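Local coordinates for signal recognition particle receptor subunit beta (Mus musculus, PDB 2FH5), which binds GTP as part of the signal recognition particle receptor, which targets nascent secretory proteins to the endoplasmic reticulum membrane, at residues B[101-106]-B[142-147]; B[108-113]-B[179-184]. All blocks are in the same frame, centred on the assembly; numbering follows the deposited sequence.

Contact 1 (B[101-106]-B[142-147])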
loop_
_atom_site.group_PDB
_atom_site.type_symbol
_atom_site.label_atom_id
_atom_site.label_comp_id
_atom_site.label_asym_id
_atom_site.label_seq_id
_atom_site.Cartn_x
_atom_site.Cartn_y
_atom_site.Cartn_z
ATOM N N PHE B 101 5.486 10.728 12.802
ATOM C CA PHE B 101 5.649 9.298 12.614
ATOM C C PHE B 101 7.142 9.003 12.494
ATOM O O PHE B 101 7.632 8.053 13.084
ATOM C CB PHE B 101 4.876 8.841 11.367
ATOM C CG PHE B 101 4.985 7.357 11.061
ATOM C CD1 PHE B 101 5.309 6.430 12.055
ATOM C CD2 PHE B 101 4.782 6.893 9.764
ATOM C CE1 PHE B 101 5.444 5.060 11.757
ATOM C CE2 PHE B 101 4.911 5.530 9.455
ATOM C CZ PHE B 101 5.248 4.610 10.459
ATOM N N LEU B 102 7.863 9.824 11.741
ATOM C CA LEU B 102 9.301 9.631 11.583
ATOM C C LEU B 102 10.000 9.662 12.954
ATOM O O LEU B 102 10.893 8.853 13.229
ATOM C CB LEU B 102 9.868 10.696 10.643
ATOM C CG LEU B 102 11.371 10.651 10.399
ATOM C CD1 LEU B 102 11.791 9.292 9.841
ATOM C CD2 LEU B 102 11.742 11.805 9.464
ATOM N N TYR B 103 9.565 10.576 13.820
ATOM C CA TYR B 103 10.093 10.696 15.187
ATOM C C TYR B 103 10.093 9.335 15.881
ATOM O O TYR B 103 11.114 8.889 16.402
ATOM C CB TYR B 103 9.220 11.668 15.990
ATOM C CG TYR B 103 9.746 11.972 17.375
ATOM C CD1 TYR B 103 10.741 12.927 17.573
ATOM C CD2 TYR B 103 9.250 11.305 18.489
ATOM C CE1 TYR B 103 11.224 13.212 18.845
ATOM C CE2 TYR B 103 9.732 11.583 19.762
ATOM C CZ TYR B 103 10.714 12.538 19.932
ATOM O OH TYR B 103 11.163 12.835 21.200
ATOM N N GLN B 104 8.934 8.683 15.911
ATOM C CA GLN B 104 8.833 7.356 16.511
ATOM C C GLN B 104 9.709 6.344 15.774
ATOM O O GLN B 104 10.228 5.412 16.388
ATOM C CB GLN B 104 7.389 6.856 16.501
ATOM C CG GLN B 104 6.709 6.911 17.860
ATOM C CD GLN B 104 5.398 7.707 17.822
ATOM O OE1 GLN B 104 4.571 7.624 18.745
ATOM N NE2 GLN B 104 5.207 8.489 16.754
ATOM N N VAL B 105 9.875 6.513 14.462
ATOM C CA VAL B 105 10.699 5.575 13.709
ATOM C C VAL B 105 12.180 5.764 14.070
ATOM O O VAL B 105 12.935 4.790 14.152
ATOM C CB VAL B 105 10.489 5.732 12.177
ATOM C CG1 VAL B 105 11.557 4.954 11.412
ATOM C CG2 VAL B 105 9.098 5.202 11.787
ATOM N N LEU B 106 12.583 7.014 14.291
ATOM C CA LEU B 106 13.963 7.328 14.653
ATOM C C LEU B 106 14.253 6.773 16.034
ATOM O O LEU B 106 15.276 6.127 16.266
ATOM C CB LEU B 106 14.176 8.832 14.660
ATOM C CG LEU B 106 14.213 9.401 13.260
ATOM C CD1 LEU B 106 14.245 10.907 13.338
ATOM C CD2 LEU B 106 15.420 8.863 12.530
ATOM N N LYS B 142 13.659 20.989 10.943
ATOM C CA LYS B 142 13.045 22.086 11.668
ATOM C C LYS B 142 11.877 21.572 12.522
ATOM O O LYS B 142 11.697 21.985 13.660
ATOM C CB LYS B 142 12.582 23.148 10.670
ATOM C CG LYS B 142 11.605 24.180 11.233
ATOM C CD LYS B 142 11.179 25.200 10.168
ATOM C CE LYS B 142 10.161 26.202 10.736
ATOM N NZ LYS B 142 9.710 27.218 9.731
ATOM N N GLU B 143 11.102 20.644 11.978
ATOM C CA GLU B 143 9.949 20.090 12.676
ATOM C C GLU B 143 10.304 19.096 13.797
ATOM O O GLU B 143 9.679 19.083 14.846
ATOM C CB GLU B 143 9.036 19.417 11.655
ATOM C CG GLU B 143 7.665 19.086 12.181
ATOM C CD GLU B 143 6.817 20.328 12.369
ATOM O OE1 GLU B 143 6.769 21.165 11.426
ATOM O OE2 GLU B 143 6.203 20.451 13.456
ATOM N N LEU B 144 11.292 18.239 13.578
ATOM C CA LEU B 144 11.669 17.297 14.627
ATOM C C LEU B 144 12.296 18.119 15.761
ATOM O O LEU B 144 12.225 17.761 16.939
ATOM C CB LEU B 144 12.665 16.285 14.072
ATOM C CG LEU B 144 12.102 15.348 12.989
ATOM C CD1 LEU B 144 13.224 14.661 12.256
ATOM C CD2 LEU B 144 11.192 14.338 13.634
ATOM N N ASN B 145 12.890 19.248 15.389
ATOM C CA ASN B 145 13.508 20.116 16.365
ATOM C C ASN B 145 12.507 20.638 17.360
ATOM O O ASN B 145 12.840 20.833 18.515
ATOM C CB ASN B 145 14.208 21.299 15.706
ATOM C CG ASN B 145 14.925 22.154 16.719
ATOM O OD1 ASN B 145 15.802 21.673 17.453
ATOM N ND2 ASN B 145 14.548 23.418 16.787
ATOM N N THR B 146 11.279 20.885 16.926
ATOM C CA THR B 146 10.265 21.362 17.869
ATOM C C THR B 146 9.650 20.187 18.603
ATOM O O THR B 146 9.365 20.278 19.787
ATOM C CB THR B 146 9.131 22.142 17.181
ATOM O OG1 THR B 146 9.660 23.336 16.603
ATOM C CG2 THR B 146 8.068 22.533 18.187
ATOM N N LEU B 147 9.464 19.077 17.897
ATOM C CA LEU B 147 8.867 17.887 18.499
ATOM C C LEU B 147 9.623 17.309 19.691
ATOM O O LEU B 147 8.995 16.846 20.631
ATOM C CB LEU B 147 8.686 16.773 17.459
ATOM C CG LEU B 147 7.391 16.713 16.660
ATOM C CD1 LEU B 147 7.513 15.594 15.664
ATOM C CD2 LEU B 147 6.190 16.477 17.598
#
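Leu144 reaches from helix 133-150 into the side of helix 91-110, and its two methyls divide the work. Leu144 CD1 lies 4.0 Å from Leu106 CD1, and these two side chains cross at about a right angle. The same Leu144 CD1 is 4.3 Å from CD2 of Leu102. The other methyl, Leu144 CD2, sits 4.1 Å from CB of Tyr103 and reaches the edge of the Tyr103 ring, near its plane. The first torsion of Leu144 places CG anti to its carbonyl carbon (chi1 -66°), and its branch then ends between three side chains of the facing helix. This is the denser part of the contact. It is backed by strand 117-123, where Leu102 packs on Ile120 and Leu106 on Leu118. Phe177 also touches Leu144.

The packing is slacker one turn further on. Leu147 is partly exposed and brings CD1 to 4.3 Å from CB of Tyr103, while its CB approaches the ring obliquely. With CG of Tyr103 anti to the backbone N (chi1 -174°), the ring is carried beyond the Leu144 methyls and alongside Leu147. Arg151 and Leu168 also touch the Tyr103 side chain. Lys142 and Thr146 of helix 133-150 are exposed. Glu143, partly exposed, makes a long, weak ion pair back to Lys96 of helix 91-110.

The axes of the two short segments come no closer than 10.7 Å and cross at -73°. Such a steep crossing keeps the contact small, a few leucines and one tyrosine. The arrangement is one of neighbouring helices in the alternating beta-alpha order of a P-loop GTPase domain, in which strand 117-123 follows the first helix and precedes the second.

Contact 2 (B[108-113]-B[179-184]); sequences DSMALK and QLPLKV
The pyrrolidine ring of Pro181 meets the thioether of Met110, and no aromatic ring takes part in this contact. Met110 SD lies beside the ring at its CG and CD atoms, 3.8 Å from Pro181 CG. The two side chains cross at about a right angle. Pro181 is the centre of an inverse gamma turn, closed by a weak bond from Leu182 N to Leu180 O. This turn presents three neighbouring side chains to the end of helix 91-110.

Met110 meets all three. Its sulfur also reaches Leu180, with SD 4.0 Å from Leu180 CD2. Nearer its backbone, Met110 CG is 3.6 Å from CD1 of Leu182, the closest approach here. The extended second torsion (chi2 180°) carries the sulfur out to the turn, and the bend at chi3 (-52°) swings CE away from the proline.

Leu182 has a second neighbour on the helix. Its CD2 lies 4.0 Å from CB of Ser109. The hydroxyl of Ser109 is engaged within its own helix, where OG is hydrogen-bonded to Val105 O; it is CB that meets Leu182. Leu182 also touches Ser115 in the loop beyond the helix.

An alanine in place of Met110 would probably leave Pro181 and Leu180 without the sulfur they pack on and open a gap beside Leu182 CD1.

Every pairing across this contact is apolar. Here the turn meets the helix end by shape and dispersion alone; directed bonds come from the neighbouring strand, where the backbone of Lys183 pairs with Leu118.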
loop_
_atom_site.group_PDB
_atom_site.type_symbol
_atom_site.label_atom_id
_atom_site.label_comp_id
_atom_site.label_asym_id
_atom_site.label_seq_id
_atom_site.Cartn_x
_atom_site.Cartn_y
_atom_site.Cartn_z
ATOM N N ASP B 108 12.591 4.320 17.712
ATOM C CA ASP B 108 12.590 2.858 17.637
ATOM C C ASP B 108 13.880 2.306 17.065
ATOM O O ASP B 108 14.426 1.332 17.578
ATOM C CB ASP B 108 11.449 2.358 16.763
ATOM C CG ASP B 108 10.108 2.491 17.429
ATOM O OD1 ASP B 108 10.024 3.136 18.491
ATOM O OD2 ASP B 108 9.129 1.956 16.880
ATOM N N SER B 109 14.363 2.930 15.997
ATOM C CA SER B 109 15.576 2.482 15.330
ATOM C C SER B 109 16.836 2.565 16.188
ATOM O O SER B 109 17.676 1.651 16.165
ATOM C CB SER B 109 15.783 3.270 14.040
ATOM O OG SER B 109 14.687 3.087 13.161
ATOM N N MET B 110 16.970 3.650 16.943
ATOM C CA MET B 110 18.148 3.825 17.787
ATOM C C MET B 110 18.155 2.883 18.986
ATOM O O MET B 110 19.213 2.391 19.380
ATOM C CB MET B 110 18.260 5.275 18.255
ATOM C CG MET B 110 18.532 6.238 17.116
ATOM S SD MET B 110 18.664 7.945 17.669
ATOM C CE MET B 110 17.152 8.131 18.620
ATOM N N ALA B 111 16.981 2.627 19.558
ATOM C CA ALA B 111 16.880 1.728 20.706
ATOM C C ALA B 111 17.204 0.269 20.333
ATOM O O ALA B 111 17.129 -0.620 21.168
ATOM C CB ALA B 111 15.473 1.817 21.316
ATOM N N LEU B 112 17.566 0.022 19.080
ATOM C CA LEU B 112 17.857 -1.335 18.648
ATOM C C LEU B 112 19.326 -1.693 18.762
ATOM O O LEU B 112 20.194 -0.858 18.510
ATOM C CB LEU B 112 17.398 -1.544 17.191
ATOM C CG LEU B 112 15.917 -1.805 16.891
ATOM C CD1 LEU B 112 15.691 -1.805 15.394
ATOM C CD2 LEU B 112 15.504 -3.138 17.486
ATOM N N LYS B 113 19.593 -2.944 19.129
ATOM C CA LYS B 113 20.961 -3.428 19.245
ATOM C C LYS B 113 21.750 -2.993 18.010
ATOM O O LYS B 113 22.638 -2.148 18.103
ATOM C CB LYS B 113 20.966 -4.954 19.364
ATOM C CG LYS B 113 20.444 -5.489 20.700
ATOM C CD LYS B 113 21.425 -5.209 21.845
ATOM C CE LYS B 113 20.896 -5.693 23.206
ATOM N NZ LYS B 113 19.712 -4.915 23.695
ATOM N N GLN B 179 23.389 14.469 13.343
ATOM C CA GLN B 179 23.703 14.284 14.759
ATOM C C GLN B 179 23.238 12.913 15.260
ATOM O O GLN B 179 23.457 12.541 16.414
ATOM C CB GLN B 179 23.009 15.359 15.608
ATOM C CG GLN B 179 23.086 16.756 15.045
ATOM C CD GLN B 179 22.180 17.707 15.783
ATOM O OE1 GLN B 179 21.469 17.302 16.717
ATOM N NE2 GLN B 179 22.190 18.984 15.378
ATOM N N LEU B 180 22.593 12.150 14.397
ATOM C CA LEU B 180 22.072 10.871 14.824
ATOM C C LEU B 180 23.035 9.713 14.745
ATOM O O LEU B 180 23.833 9.620 13.810
ATOM C CB LEU B 180 20.833 10.508 13.990
ATOM C CG LEU B 180 19.525 11.279 14.155
ATOM C CD1 LEU B 180 18.444 10.601 13.336
ATOM C CD2 LEU B 180 19.129 11.306 15.622
ATOM N N PRO B 181 22.983 8.813 15.739
ATOM C CA PRO B 181 23.860 7.639 15.732
ATOM C C PRO B 181 23.220 6.602 14.791
ATOM O O PRO B 181 22.981 5.462 15.202
ATOM C CB PRO B 181 23.835 7.174 17.187
ATOM C CG PRO B 181 22.437 7.551 17.637
ATOM C CD PRO B 181 22.287 8.946 17.035
ATOM N N LEU B 182 22.927 7.017 13.550
ATOM C CA LEU B 182 22.301 6.168 12.525
ATOM C C LEU B 182 22.676 6.618 11.123
ATOM O O LEU B 182 22.846 7.809 10.877
ATOM C CB LEU B 182 20.779 6.272 12.569
ATOM C CG LEU B 182 19.849 5.870 13.703
ATOM C CD1 LEU B 182 18.571 6.682 13.584
ATOM C CD2 LEU B 182 19.554 4.391 13.628
ATOM N N LYS B 183 22.778 5.668 10.197
ATOM C CA LYS B 183 23.039 6.009 8.800
ATOM C C LYS B 183 21.654 6.487 8.300
ATOM O O LYS B 183 20.667 5.754 8.388
ATOM C CB LYS B 183 23.473 4.771 8.012
ATOM C CG LYS B 183 24.797 4.159 8.444
ATOM C CD LYS B 183 25.980 5.040 8.041
ATOM C CE LYS B 183 27.305 4.345 8.311
ATOM N NZ LYS B 183 28.447 5.186 7.871
ATOM N N VAL B 184 21.571 7.716 7.809
ATOM C CA VAL B 184 20.302 8.248 7.345
ATOM C C VAL B 184 20.525 8.932 6.016
ATOM O O VAL B 184 21.339 9.832 5.928
ATOM C CB VAL B 184 19.719 9.296 8.345
ATOM C CG1 VAL B 184 18.433 9.869 7.804
ATOM C CG2 VAL B 184 19.461 8.661 9.692
#

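Both contacts use helix 91-110. Contact 1 uses the part just past its midpoint and contact 2 its C-terminal end. Contact 1 is the more buried and sets one helix against another. Contact 2 is only partly buried and sets the helix end against a loop, with exposed Pro181 at its margin. Both are apolar, but leucine methyls and a tyrosine make up the first, while a flexible thioether and a proline ring mark the second. The two join directly through Leu106, whose CD2 is 3.6 Å from Leu180 CD1. Leu106 thus faces helix 133-150 with one methyl and the loop with the other. The segments alternate along the chain.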